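Local coordinates for DUF3298 domain-containing protein (Pseudomonas aeruginosa, PDB 4E72) that is of unknown function, belongs to the DUF3298 family and is probably exported as a lipoprotein, at residues P39-P42 and Q43-P46; A70-R73 and Q74-S78; R92-D96 and G97-I101; K207-Y210 and P211-N214. One frame throughout, in Å; residues are numbered along the deposited sequence.

Each contact is local and closes a short piece of chain on itself; the four follow in series and none nests in or crosses another. Contact 1 is the turn that leads from strand 30-37 into helix 44-54. Contact 2 takes in most of helix 68-78, about 12 Å from contact 1 between nearest atoms. Contact 3 is the tip of the hairpin of strands 84-95 and 98-108 in the six-stranded mixed sheet. It packs against contact 1 through Leu44 CD2 and Ile101 CD1, 3.7 Å apart. Contact 4 is where the chain leaves edge strand 205-208 of the three-stranded sheet; there Lys207 lies close to Arg92 of contact 3, two like charges that share Glu205.

Contact 1 (P39-P42 and Q43-P46)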
ATOM      1  N   PRO A  39      12.821  -8.362  14.285  1.00 52.69           N
ATOM      2  CA  PRO A  39      13.287  -9.209  15.405  1.00 54.31           C
ATOM      3  C   PRO A  39      12.592  -8.920  16.752  1.00 59.88           C
ATOM      4  O   PRO A  39      12.323  -9.865  17.497  1.00 60.98           O
ATOM      5  CB  PRO A  39      14.786  -8.892  15.486  1.00 56.83           C
ATOM      6  CG  PRO A  39      15.149  -8.363  14.141  1.00 59.60           C
ATOM      7  CD  PRO A  39      13.943  -7.607  13.683  1.00 53.85           C
ATOM      8  N   ASP A  40      12.281  -7.633  17.045  1.00 55.78           N
ATOM      9  CA  ASP A  40      11.645  -7.193  18.293  1.00 56.54           C
ATOM     10  C   ASP A  40      10.118  -7.366  18.284  1.00 60.13           C
ATOM     11  O   ASP A  40       9.541  -7.535  19.359  1.00 61.77           O
ATOM     12  CB  ASP A  40      11.997  -5.733  18.590  1.00 58.87           C
ATOM     13  CG  ASP A  40      13.477  -5.505  18.834  1.00 77.17           C
ATOM     14  OD1 ASP A  40      14.238  -5.425  17.844  1.00 77.70           O
ATOM     15  OD2 ASP A  40      13.874  -5.397  20.017  1.00 87.29           O
ATOM     16  N   GLU A  41       9.469  -7.335  17.096  1.00 53.22           N
ATOM     17  CA  GLU A  41       8.017  -7.511  16.940  1.00 51.39           C
ATOM     18  C   GLU A  41       7.740  -8.694  15.961  1.00 53.77           C
ATOM     19  O   GLU A  41       7.322  -8.458  14.833  1.00 51.55           O
ATOM     20  CB  GLU A  41       7.374  -6.194  16.451  1.00 51.23           C
ATOM     21  CG  GLU A  41       5.882  -6.070  16.711  1.00 58.34           C
ATOM     22  CD  GLU A  41       5.444  -5.758  18.132  1.00 74.98           C
ATOM     23  OE1 GLU A  41       6.278  -5.282  18.939  1.00 71.13           O
ATOM     24  OE2 GLU A  41       4.241  -5.946  18.423  1.00 62.48           O
ATOM     25  N   PRO A  42       7.958  -9.972  16.376  1.00 52.43           N
ATOM     26  CA  PRO A  42       7.766 -11.103  15.440  1.00 51.71           C
ATOM     27  C   PRO A  42       6.330 -11.312  14.941  1.00 55.54           C
ATOM     28  O   PRO A  42       6.159 -12.023  13.949  1.00 54.21           O
ATOM     29  CB  PRO A  42       8.232 -12.315  16.243  1.00 54.96           C
ATOM     30  CG  PRO A  42       8.095 -11.897  17.682  1.00 60.44           C
ATOM     31  CD  PRO A  42       8.441 -10.447  17.694  1.00 55.50           C
ATOM     32  N   GLN A  43       5.311 -10.681  15.584  1.00 51.98           N
ATOM     33  CA  GLN A  43       3.901 -10.769  15.145  1.00 50.75           C
ATOM     34  C   GLN A  43       3.707 -10.110  13.785  1.00 53.24           C
ATOM     35  O   GLN A  43       2.793 -10.477  13.062  1.00 52.73           O
ATOM     36  CB  GLN A  43       2.939 -10.105  16.149  1.00 52.32           C
ATOM     37  CG  GLN A  43       3.077 -10.575  17.584  1.00 73.91           C
ATOM     38  CD  GLN A  43       3.458  -9.415  18.450  1.00 94.28           C
ATOM     39  OE1 GLN A  43       2.602  -8.754  19.039  1.00 93.25           O
ATOM     40  NE2 GLN A  43       4.750  -9.104  18.492  1.00 82.37           N
ATOM     41  N   LEU A  44       4.548  -9.113  13.456  1.00 49.37           N
ATOM     42  CA  LEU A  44       4.476  -8.375  12.195  1.00 47.31           C
ATOM     43  C   LEU A  44       4.921  -9.206  10.992  1.00 50.64           C
ATOM     44  O   LEU A  44       4.414  -8.975   9.891  1.00 49.98           O
ATOM     45  CB  LEU A  44       5.327  -7.098  12.266  1.00 46.80           C
ATOM     46  CG  LEU A  44       4.584  -5.765  12.400  1.00 49.77           C
ATOM     47  CD1 LEU A  44       5.571  -4.617  12.556  1.00 50.08           C
ATOM     48  CD2 LEU A  44       3.687  -5.498  11.197  1.00 45.62           C
ATOM     49  N   ASP A  45       5.883 -10.133  11.181  1.00 47.49           N
ATOM     50  CA  ASP A  45       6.420 -10.961  10.081  1.00 47.05           C
ATOM     51  C   ASP A  45       5.274 -11.701   9.296  1.00 46.00           C
ATOM     52  O   ASP A  45       5.201 -11.471   8.085  1.00 43.50           O
ATOM     53  CB  ASP A  45       7.506 -11.955  10.580  1.00 50.88           C
ATOM     54  CG  ASP A  45       8.675 -11.361  11.389  1.00 66.58           C
ATOM     55  OD1 ASP A  45       8.748 -10.114  11.517  1.00 65.74           O
ATOM     56  OD2 ASP A  45       9.515 -12.146  11.891  1.00 76.45           O
ATOM     57  N   PRO A  46       4.335 -12.489   9.926  1.00 40.96           N
ATOM     58  CA  PRO A  46       3.282 -13.152   9.124  1.00 39.00           C
ATOM     59  C   PRO A  46       2.206 -12.196   8.597  1.00 39.88           C
ATOM     60  O   PRO A  46       1.493 -12.545   7.649  1.00 37.74           O
ATOM     61  CB  PRO A  46       2.669 -14.164  10.094  1.00 42.07           C
ATOM     62  CG  PRO A  46       2.974 -13.654  11.440  1.00 48.17           C
ATOM     63  CD  PRO A  46       4.262 -12.907  11.346  1.00 43.82           C
TER
HETATM   64  O   HOH W   1       5.968  -7.828  21.103  1.00 63.93           O
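Glu41 and Leu44 close a type I beta turn in the loop between strand 30-37 and helix 44-54, and the turn leads straight into the helix. Leu44 N donates to Glu41 O at 3.2 Å. A weak bond follows one residue on, from Asp45 N to Pro42 O at 3.4 Å. Pro46 CD touches the same Pro42 O at 3.3 Å.

The side chains of Glu41 and Gln43 meet on one flank of the turn. Gln43 bends at chi2 (119°), which brings its amide back to the carboxylate. NE2 of Gln43 makes a weak bond to OE2 of Glu41 at 3.2 Å, with the two planes 36° apart. A water accepts from Gln43 NE2 at 3.2 Å and gives a weak bond to Glu41 OE1, so it spans both groups. The stronger partners of Glu41 OE2 are Tyr123 OH and His128 ND1, which anchor the carboxylate from outside the turn.

Asp45 OD1 accepts from Phe38 N and so ties the first helical turn to Phe38, just past the end of strand 30-37. Leu44 packs on Phe38 and on Tyr123 of strand 115-124.

Contact 2 (A70-R73 and Q74-S78); sequences AYER and QFLDS
Helix 68-78 carries this contact, which runs along most of the helix to its C-terminal end. Four consecutive i to i+4 backbone bonds hold it, from Gln74 N to Ala70 O through to Asp77 N to Arg73 O. The bond from Phe75 N to Tyr71 O is 2.8 Å long and nearly straight at 169°. The last, from Asp77 N, is more bent.

Tyr71 and Phe75 lie side by side and point the same way. In both, CG is anti to the backbone N (chi1 169° and -177°), which sends the two rings out along the same flank. Phe75 CB approaches the Tyr71 ring obliquely, 4.3 Å from CZ of Tyr71. Tyr71 OH comes within 3.8 Å of Phe75 CD1, and it is hydrogen-bonded to Ser85 OG. Glu72 and Leu76 form a second parallel pair, with Glu72 CG 4.2 Å from Leu76 CD1. The Glu72 carboxylate reaches on to His18 ND1. Arg73 bends at chi3 and lays one face of its guanidinium over Ala70 CA, 3.4 Å above the plane.

At the end of the helix, Ser78 OG donates to Gln74 O at 3.0 Å. Phe75 and Leu76 both touch Val31 of strand 30-37, and Phe75 also touches Trp83. The arrangement is that of an amphipathic helix lying against a beta sheet, with Phe75, Leu76 and Glu72 on the strands and Arg73, Gln74 and Asp77 on the exposed side.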
ATOM      1  N   ALA A  70       5.904 -20.760  -1.267  1.00 32.68           N
ATOM      2  CA  ALA A  70       4.926 -21.574  -1.991  1.00 31.49           C
ATOM      3  C   ALA A  70       4.421 -20.791  -3.219  1.00 34.23           C
ATOM      4  O   ALA A  70       4.275 -21.379  -4.287  1.00 33.82           O
ATOM      5  CB  ALA A  70       3.766 -21.982  -1.083  1.00 31.67           C
ATOM      6  N   TYR A  71       4.203 -19.468  -3.078  1.00 30.38           N
ATOM      7  CA  TYR A  71       3.753 -18.614  -4.194  1.00 28.80           C
ATOM      8  C   TYR A  71       4.810 -18.568  -5.313  1.00 32.12           C
ATOM      9  O   TYR A  71       4.464 -18.718  -6.482  1.00 32.71           O
ATOM     10  CB  TYR A  71       3.416 -17.174  -3.736  1.00 27.96           C
ATOM     11  CG  TYR A  71       3.214 -16.221  -4.903  1.00 29.37           C
ATOM     12  CD1 TYR A  71       2.060 -16.277  -5.681  1.00 30.44           C
ATOM     13  CD2 TYR A  71       4.209 -15.313  -5.272  1.00 29.77           C
ATOM     14  CE1 TYR A  71       1.898 -15.454  -6.789  1.00 30.90           C
ATOM     15  CE2 TYR A  71       4.067 -14.502  -6.401  1.00 29.00           C
ATOM     16  CZ  TYR A  71       2.896 -14.556  -7.137  1.00 35.79           C
ATOM     17  OH  TYR A  71       2.693 -13.706  -8.194  1.00 35.00           O
ATOM     18  N   GLU A  72       6.064 -18.313  -4.952  1.00 29.69           N
ATOM     19  CA  GLU A  72       7.194 -18.225  -5.886  1.00 31.28           C
ATOM     20  C   GLU A  72       7.325 -19.531  -6.691  1.00 35.53           C
ATOM     21  O   GLU A  72       7.373 -19.483  -7.914  1.00 36.52           O
ATOM     22  CB  GLU A  72       8.483 -17.883  -5.109  1.00 33.12           C
ATOM     23  CG  GLU A  72       9.772 -18.340  -5.774  1.00 43.92           C
ATOM     24  CD  GLU A  72      10.988 -17.790  -5.074  1.00 65.82           C
ATOM     25  OE1 GLU A  72      11.440 -18.412  -4.086  1.00 72.01           O
ATOM     26  OE2 GLU A  72      11.459 -16.705  -5.482  1.00 62.94           O
ATOM     27  N   ARG A  73       7.283 -20.685  -6.000  1.00 31.59           N
ATOM     28  CA  ARG A  73       7.318 -22.033  -6.575  1.00 32.07           C
ATOM     29  C   ARG A  73       6.131 -22.227  -7.546  1.00 34.94           C
ATOM     30  O   ARG A  73       6.345 -22.664  -8.683  1.00 32.42           O
ATOM     31  CB  ARG A  73       7.307 -23.075  -5.440  1.00 31.26           C
ATOM     32  CG  ARG A  73       7.088 -24.532  -5.832  1.00 46.66           C
ATOM     33  CD  ARG A  73       7.427 -25.469  -4.670  1.00 51.98           C
ATOM     34  NE  ARG A  73       6.567 -25.293  -3.488  1.00 69.29           N
ATOM     35  CZ  ARG A  73       6.973 -24.831  -2.303  1.00 82.25           C
ATOM     36  NH1 ARG A  73       8.238 -24.455  -2.124  1.00 65.50           N
ATOM     37  NH2 ARG A  73       6.122 -24.738  -1.291  1.00 69.11           N
ATOM     38  N   GLN A  74       4.895 -21.904  -7.100  1.00 31.23           N
ATOM     39  CA  GLN A  74       3.715 -22.038  -7.952  1.00 31.01           C
ATOM     40  C   GLN A  74       3.795 -21.125  -9.215  1.00 33.32           C
ATOM     41  O   GLN A  74       3.563 -21.612 -10.317  1.00 33.06           O
ATOM     42  CB  GLN A  74       2.435 -21.756  -7.168  1.00 32.02           C
ATOM     43  CG  GLN A  74       1.169 -22.079  -7.980  1.00 42.16           C
ATOM     44  CD  GLN A  74      -0.115 -21.674  -7.305  1.00 53.08           C
ATOM     45  OE1 GLN A  74      -0.169 -21.408  -6.101  1.00 49.00           O
ATOM     46  NE2 GLN A  74      -1.183 -21.634  -8.072  1.00 39.58           N
ATOM     47  N   PHE A  75       4.161 -19.837  -9.062  1.00 29.78           N
ATOM     48  CA  PHE A  75       4.253 -18.908 -10.208  1.00 28.51           C
ATOM     49  C   PHE A  75       5.265 -19.396 -11.236  1.00 33.28           C
ATOM     50  O   PHE A  75       4.949 -19.417 -12.420  1.00 31.98           O
ATOM     51  CB  PHE A  75       4.605 -17.464  -9.749  1.00 28.97           C
ATOM     52  CG  PHE A  75       4.633 -16.469 -10.889  1.00 28.90           C
ATOM     53  CD1 PHE A  75       3.485 -15.787 -11.265  1.00 31.29           C
ATOM     54  CD2 PHE A  75       5.804 -16.236 -11.608  1.00 30.69           C
ATOM     55  CE1 PHE A  75       3.509 -14.878 -12.339  1.00 31.29           C
ATOM     56  CE2 PHE A  75       5.828 -15.329 -12.679  1.00 32.67           C
ATOM     57  CZ  PHE A  75       4.682 -14.648 -13.027  1.00 29.95           C
ATOM     58  N   LEU A  76       6.473 -19.793 -10.790  1.00 32.08           N
ATOM     59  CA  LEU A  76       7.531 -20.287 -11.676  1.00 33.09           C
ATOM     60  C   LEU A  76       7.137 -21.597 -12.365  1.00 37.51           C
ATOM     61  O   LEU A  76       7.551 -21.835 -13.502  1.00 37.98           O
ATOM     62  CB  LEU A  76       8.859 -20.478 -10.899  1.00 33.59           C
ATOM     63  CG  LEU A  76       9.579 -19.192 -10.384  1.00 36.20           C
ATOM     64  CD1 LEU A  76      10.837 -19.546  -9.625  1.00 36.34           C
ATOM     65  CD2 LEU A  76       9.924 -18.213 -11.526  1.00 36.38           C
ATOM     66  N   ASP A  77       6.316 -22.426 -11.701  1.00 33.98           N
ATOM     67  CA  ASP A  77       5.887 -23.722 -12.242  1.00 34.72           C
ATOM     68  C   ASP A  77       4.818 -23.571 -13.338  1.00 37.28           C
ATOM     69  O   ASP A  77       4.719 -24.431 -14.194  1.00 38.40           O
ATOM     70  CB  ASP A  77       5.364 -24.647 -11.109  1.00 37.73           C
ATOM     71  CG  ASP A  77       5.263 -26.121 -11.490  1.00 54.98           C
ATOM     72  OD1 ASP A  77       6.323 -26.741 -11.785  1.00 58.25           O
ATOM     73  OD2 ASP A  77       4.130 -26.662 -11.483  1.00 57.68           O
ATOM     74  N   SER A  78       4.028 -22.512 -13.317  1.00 35.21           N
ATOM     75  CA  SER A  78       2.938 -22.354 -14.285  1.00 36.17           C
ATOM     76  C   SER A  78       3.093 -21.142 -15.221  1.00 37.90           C
ATOM     77  O   SER A  78       2.292 -21.010 -16.153  1.00 38.45           O
ATOM     78  CB  SER A  78       1.600 -22.252 -13.550  1.00 41.47           C
ATOM     79  OG  SER A  78       1.593 -21.274 -12.522  1.00 48.37           O
TER

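Contact 3 (R92-D96 and G97-I101)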
ATOM      1  N   ARG A  92       7.562   2.651   5.391  1.00 34.98           N
ATOM      2  CA  ARG A  92       7.415   4.005   4.888  1.00 34.04           C
ATOM      3  C   ARG A  92       7.775   4.970   6.024  1.00 37.69           C
ATOM      4  O   ARG A  92       8.505   5.928   5.791  1.00 36.27           O
ATOM      5  CB  ARG A  92       5.986   4.253   4.336  1.00 32.05           C
ATOM      6  CG  ARG A  92       5.830   5.695   3.836  1.00 37.90           C
ATOM      7  CD  ARG A  92       4.704   5.885   2.862  1.00 41.29           C
ATOM      8  NE  ARG A  92       4.495   7.306   2.619  1.00 34.49           N
ATOM      9  CZ  ARG A  92       3.906   7.821   1.550  1.00 48.17           C
ATOM     10  NH1 ARG A  92       3.473   7.030   0.574  1.00 38.29           N
ATOM     11  NH2 ARG A  92       3.745   9.135   1.445  1.00 38.64           N
ATOM     12  N   GLU A  93       7.252   4.728   7.252  1.00 36.82           N
ATOM     13  CA  GLU A  93       7.524   5.587   8.414  1.00 38.15           C
ATOM     14  C   GLU A  93       7.378   4.859   9.729  1.00 41.21           C
ATOM     15  O   GLU A  93       6.635   3.882   9.832  1.00 40.30           O
ATOM     16  CB  GLU A  93       6.571   6.793   8.444  1.00 40.31           C
ATOM     17  CG  GLU A  93       7.051   8.005   7.662  1.00 58.58           C
ATOM     18  CD  GLU A  93       5.935   8.876   7.122  1.00 79.73           C
ATOM     19  OE1 GLU A  93       5.201   9.468   7.944  1.00 44.78           O
ATOM     20  OE2 GLU A  93       5.800   8.975   5.879  1.00 85.86           O
ATOM     21  N   GLN A  94       8.067   5.375  10.750  1.00 37.09           N
ATOM     22  CA  GLN A  94       7.967   4.937  12.141  1.00 36.83           C
ATOM     23  C   GLN A  94       7.873   6.175  12.988  1.00 41.54           C
ATOM     24  O   GLN A  94       8.778   7.019  12.923  1.00 41.56           O
ATOM     25  CB  GLN A  94       9.152   4.061  12.565  1.00 38.24           C
ATOM     26  CG  GLN A  94       9.063   2.677  11.966  1.00 36.82           C
ATOM     27  CD  GLN A  94       9.950   1.710  12.672  1.00 44.68           C
ATOM     28  OE1 GLN A  94       9.700   1.333  13.811  1.00 36.41           O
ATOM     29  NE2 GLN A  94      10.977   1.256  11.989  1.00 41.84           N
ATOM     30  N   HIS A  95       6.752   6.327  13.723  1.00 35.73           N
ATOM     31  CA  HIS A  95       6.519   7.467  14.616  1.00 36.73           C
ATOM     32  C   HIS A  95       5.444   7.133  15.625  1.00 42.10           C
ATOM     33  O   HIS A  95       4.464   6.459  15.295  1.00 40.40           O
ATOM     34  CB  HIS A  95       6.140   8.765  13.852  1.00 36.67           C
ATOM     35  CG  HIS A  95       4.796   8.724  13.182  1.00 38.31           C
ATOM     36  ND1 HIS A  95       3.659   9.214  13.811  1.00 39.60           N
ATOM     37  CD2 HIS A  95       4.450   8.234  11.963  1.00 38.73           C
ATOM     38  CE1 HIS A  95       2.661   9.000  12.967  1.00 38.32           C
ATOM     39  NE2 HIS A  95       3.087   8.414  11.838  1.00 38.07           N
ATOM     40  N   ASP A  96       5.648   7.604  16.853  1.00 41.21           N
ATOM     41  CA  ASP A  96       4.731   7.562  17.995  1.00 42.07           C
ATOM     42  C   ASP A  96       4.200   6.144  18.293  1.00 47.87           C
ATOM     43  O   ASP A  96       3.042   5.985  18.687  1.00 49.17           O
ATOM     44  CB  ASP A  96       3.565   8.552  17.724  1.00 43.32           C
ATOM     45  CG  ASP A  96       4.023  10.004  17.544  1.00 50.52           C
ATOM     46  OD1 ASP A  96       4.649  10.548  18.475  1.00 52.62           O
ATOM     47  OD2 ASP A  96       3.770  10.584  16.456  1.00 51.23           O
ATOM     48  N   GLY A  97       5.059   5.139  18.116  1.00 43.47           N
ATOM     49  CA  GLY A  97       4.700   3.742  18.330  1.00 42.49           C
ATOM     50  C   GLY A  97       4.001   3.075  17.153  1.00 42.84           C
ATOM     51  O   GLY A  97       3.600   1.914  17.258  1.00 42.06           O
ATOM     52  N   LEU A  98       3.834   3.793  16.030  1.00 37.38           N
ATOM     53  CA  LEU A  98       3.213   3.267  14.811  1.00 35.32           C
ATOM     54  C   LEU A  98       4.257   2.844  13.781  1.00 38.88           C
ATOM     55  O   LEU A  98       5.285   3.507  13.651  1.00 38.04           O
ATOM     56  CB  LEU A  98       2.270   4.287  14.143  1.00 34.45           C
ATOM     57  CG  LEU A  98       1.110   4.918  14.931  1.00 40.12           C
ATOM     58  CD1 LEU A  98       0.239   5.722  13.988  1.00 40.57           C
ATOM     59  CD2 LEU A  98       0.244   3.882  15.600  1.00 42.11           C
ATOM     60  N   VAL A  99       3.981   1.753  13.035  1.00 35.34           N
ATOM     61  CA  VAL A  99       4.849   1.304  11.929  1.00 34.57           C
ATOM     62  C   VAL A  99       4.010   1.398  10.665  1.00 35.86           C
ATOM     63  O   VAL A  99       2.964   0.765  10.600  1.00 35.34           O
ATOM     64  CB  VAL A  99       5.488  -0.109  12.100  1.00 37.92           C
ATOM     65  CG1 VAL A  99       6.560  -0.357  11.033  1.00 37.41           C
ATOM     66  CG2 VAL A  99       6.080  -0.287  13.484  1.00 38.59           C
ATOM     67  N   ILE A 100       4.407   2.243   9.705  1.00 32.15           N
ATOM     68  CA  ILE A 100       3.658   2.382   8.455  1.00 30.94           C
ATOM     69  C   ILE A 100       4.423   1.625   7.381  1.00 32.67           C
ATOM     70  O   ILE A 100       5.514   2.025   7.017  1.00 31.95           O
ATOM     71  CB  ILE A 100       3.326   3.844   8.033  1.00 33.88           C
ATOM     72  CG1 ILE A 100       2.852   4.750   9.191  1.00 35.23           C
ATOM     73  CG2 ILE A 100       2.396   3.883   6.785  1.00 33.86           C
ATOM     74  CD1 ILE A 100       1.696   4.282  10.093  1.00 48.09           C
ATOM     75  N   ILE A 101       3.888   0.488   6.962  1.00 30.51           N
ATOM     76  CA  ILE A 101       4.483  -0.377   5.949  1.00 30.88           C
ATOM     77  C   ILE A 101       3.782  -0.120   4.632  1.00 33.82           C
ATOM     78  O   ILE A 101       2.553  -0.177   4.576  1.00 31.78           O
ATOM     79  CB  ILE A 101       4.423  -1.883   6.357  1.00 34.23           C
ATOM     80  CG1 ILE A 101       5.269  -2.126   7.643  1.00 35.71           C
ATOM     81  CG2 ILE A 101       4.925  -2.785   5.204  1.00 34.31           C
ATOM     82  CD1 ILE A 101       4.944  -3.371   8.386  1.00 40.36           C
TER
HETATM   83  O   HOH W   2       7.645   2.375  15.572  1.00 42.89           O
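A type I' turn from His95 to Leu98 joins strands 84-95 and 98-108 as a tight beta hairpin. Leu98 N donates to His95 O at 2.8 Å, and His95 N returns a bond to Leu98 O. Asp96 and Gly97 hold the two turn corners, both with positive phi. Glu93 and Ile100 are the next hydrogen-bonded pair, with Ile100 N 2.8 Å from Glu93 O. This pair belongs to a classic beta bulge: Arg92 and Glu93 both face Ile100, and Arg92 N (2.7 Å) and Glu93 N (3.2 Å) donate to Ile100 O in the carbonyl plane.

Gln94 and Val99 form the non-hydrogen-bonded pair. Their side chains run alongside each other, with Gln94 CG 4.0 Å from Val99 CG1. A water donates to Gln94 OE1 and to Leu98 O; Leu9 N is another partner of this OE1.

His95 ND1 donates to Asp96 OD2 at 3.0 Å and 171°. The carboxylate oxygen lies in the ring plane and is met on its anti side. NE2 of His95 bonds Leu182 O, and Asp96 OD2 also accepts from Gly224 N. With both ring nitrogens engaged, the imidazole is fixed in rotation. Acceptors at both nitrogens suggest, without proving, that both carry hydrogen; the ring may then be charged.

Contact 4 (K207-Y210 and P211-N214); sequences KIPY and PRLN
Two successive i to i+3 backbone bonds turn the chain through a short 3-10 segment as it leaves strand 205-208. Arg212 N donates to Pro209 O at 3.0 Å, and Leu213 N donates to Tyr210 O at 2.8 Å.

The turn brings Leu213 back over Ile208. The two side chains cross at about a right angle, and the CG2 branch of Ile208 does the touching. It meets Leu213 CG at 3.8 Å, with both methyls of Leu213 close by. Ile208 CG2 stands anti to the backbone N while CG1 lies beside it (chi1 -50°), and this turns the CG2 methyl toward Leu213. The same methyl also meets Arg212 CB at 4.0 Å.

Pro209 and Arg212 run side by side in the same direction, with Pro209 CD 4.2 Å from Arg212 CG. Arg212 then bends at chi2 and chi3, and its NE makes a weak bond to Gln148 OE1. Pro209 CB packs on Pro211 CD at 3.8 Å. Tyr210 touches Leu213 more loosely, CD1 to CD1 at 4.4 Å. Its OH is hydrogen-bonded to Thr183 O, and its ring meets that of Phe222.

Ile208 packs on Ala152, and Leu213 on Phe145, of helix 142-159. Tyr210 and Leu213 also touch Val187 of the adjacent strand 187-190, so the turn joins the edge of the three-stranded sheet to that helix.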
ATOM      1  N   LYS A 207      -3.564  14.198   0.437  1.00 31.07           N
ATOM      2  CA  LYS A 207      -3.126  14.494   1.794  1.00 31.35           C
ATOM      3  C   LYS A 207      -4.189  15.265   2.538  1.00 34.60           C
ATOM      4  O   LYS A 207      -4.572  16.368   2.110  1.00 35.80           O
ATOM      5  CB  LYS A 207      -1.795  15.285   1.804  1.00 34.09           C
ATOM      6  CG  LYS A 207      -0.683  14.714   0.935  1.00 38.79           C
ATOM      7  CD  LYS A 207       0.052  13.555   1.580  1.00 50.79           C
ATOM      8  CE  LYS A 207       1.042  12.955   0.604  1.00 59.02           C
ATOM      9  NZ  LYS A 207       1.871  11.896   1.232  1.00 59.81           N
ATOM     10  N   ILE A 208      -4.671  14.696   3.657  1.00 28.73           N
ATOM     11  CA  ILE A 208      -5.621  15.412   4.504  1.00 29.37           C
ATOM     12  C   ILE A 208      -4.857  15.921   5.703  1.00 34.79           C
ATOM     13  O   ILE A 208      -4.353  15.104   6.477  1.00 34.14           O
ATOM     14  CB  ILE A 208      -6.889  14.651   4.949  1.00 32.28           C
ATOM     15  CG1 ILE A 208      -7.625  13.968   3.775  1.00 31.74           C
ATOM     16  CG2 ILE A 208      -7.823  15.593   5.735  1.00 35.13           C
ATOM     17  CD1 ILE A 208      -8.410  12.730   4.218  1.00 35.58           C
ATOM     18  N   PRO A 209      -4.776  17.256   5.895  1.00 33.06           N
ATOM     19  CA  PRO A 209      -4.112  17.781   7.105  1.00 33.20           C
ATOM     20  C   PRO A 209      -4.826  17.328   8.377  1.00 34.74           C
ATOM     21  O   PRO A 209      -6.053  17.391   8.433  1.00 33.81           O
ATOM     22  CB  PRO A 209      -4.191  19.311   6.926  1.00 35.46           C
ATOM     23  CG  PRO A 209      -4.442  19.529   5.449  1.00 39.94           C
ATOM     24  CD  PRO A 209      -5.311  18.358   5.061  1.00 35.46           C
ATOM     25  N   TYR A 210      -4.066  16.923   9.419  1.00 32.80           N
ATOM     26  CA  TYR A 210      -4.665  16.525  10.718  1.00 34.54           C
ATOM     27  C   TYR A 210      -5.625  17.589  11.339  1.00 40.09           C
ATOM     28  O   TYR A 210      -6.649  17.165  11.862  1.00 39.31           O
ATOM     29  CB  TYR A 210      -3.592  16.114  11.742  1.00 36.01           C
ATOM     30  CG  TYR A 210      -3.048  14.731  11.446  1.00 36.26           C
ATOM     31  CD1 TYR A 210      -3.708  13.589  11.894  1.00 36.92           C
ATOM     32  CD2 TYR A 210      -1.932  14.559  10.637  1.00 36.59           C
ATOM     33  CE1 TYR A 210      -3.215  12.313  11.619  1.00 35.54           C
ATOM     34  CE2 TYR A 210      -1.435  13.290  10.351  1.00 36.00           C
ATOM     35  CZ  TYR A 210      -2.079  12.168  10.838  1.00 40.97           C
ATOM     36  OH  TYR A 210      -1.608  10.915  10.489  1.00 38.00           O
ATOM     37  N   PRO A 211      -5.445  18.935  11.203  1.00 38.93           N
ATOM     38  CA  PRO A 211      -6.445  19.854  11.794  1.00 40.48           C
ATOM     39  C   PRO A 211      -7.821  19.777  11.120  1.00 45.48           C
ATOM     40  O   PRO A 211      -8.803  20.221  11.720  1.00 46.39           O
ATOM     41  CB  PRO A 211      -5.813  21.243  11.626  1.00 42.96           C
ATOM     42  CG  PRO A 211      -4.354  20.983  11.448  1.00 47.14           C
ATOM     43  CD  PRO A 211      -4.302  19.699  10.655  1.00 41.01           C
ATOM     44  N   ARG A 212      -7.909  19.186   9.904  1.00 40.86           N
ATOM     45  CA  ARG A 212      -9.190  18.986   9.214  1.00 40.31           C
ATOM     46  C   ARG A 212      -9.876  17.720   9.749  1.00 41.71           C
ATOM     47  O   ARG A 212     -11.036  17.449   9.401  1.00 41.34           O
ATOM     48  CB  ARG A 212      -8.999  18.884   7.671  1.00 40.18           C
ATOM     49  CG  ARG A 212      -8.496  20.184   7.032  1.00 50.00           C
ATOM     50  CD  ARG A 212      -9.586  21.082   6.454  1.00 56.68           C
ATOM     51  NE  ARG A 212     -10.696  21.377   7.364  1.00 70.59           N
ATOM     52  CZ  ARG A 212     -10.679  22.307   8.315  1.00 85.33           C
ATOM     53  NH1 ARG A 212      -9.589  23.036   8.523  1.00 78.14           N
ATOM     54  NH2 ARG A 212     -11.747  22.504   9.075  1.00 66.52           N
ATOM     55  N   LEU A 213      -9.160  16.945  10.591  1.00 36.77           N
ATOM     56  CA  LEU A 213      -9.651  15.667  11.116  1.00 36.57           C
ATOM     57  C   LEU A 213      -9.959  15.667  12.624  1.00 41.08           C
ATOM     58  O   LEU A 213     -10.101  14.589  13.205  1.00 40.79           O
ATOM     59  CB  LEU A 213      -8.627  14.567  10.786  1.00 35.18           C
ATOM     60  CG  LEU A 213      -8.412  14.355   9.285  1.00 38.04           C
ATOM     61  CD1 LEU A 213      -7.102  13.694   9.025  1.00 37.17           C
ATOM     62  CD2 LEU A 213      -9.602  13.626   8.636  1.00 36.31           C
ATOM     63  N   ASN A 214     -10.107  16.864  13.231  1.00 39.01           N
ATOM     64  CA  ASN A 214     -10.457  17.049  14.635  1.00 40.12           C
ATOM     65  C   ASN A 214     -11.858  16.529  14.850  1.00 46.97           C
ATOM     66  O   ASN A 214     -12.793  17.034  14.224  1.00 51.08           O
ATOM     67  CB  ASN A 214     -10.373  18.532  15.037  1.00 39.52           C
ATOM     68  CG  ASN A 214      -8.977  19.097  15.127  1.00 55.60           C
ATOM     69  OD1 ASN A 214      -8.052  18.491  15.677  1.00 45.75           O
ATOM     70  ND2 ASN A 214      -8.819  20.320  14.666  1.00 52.61           N
TER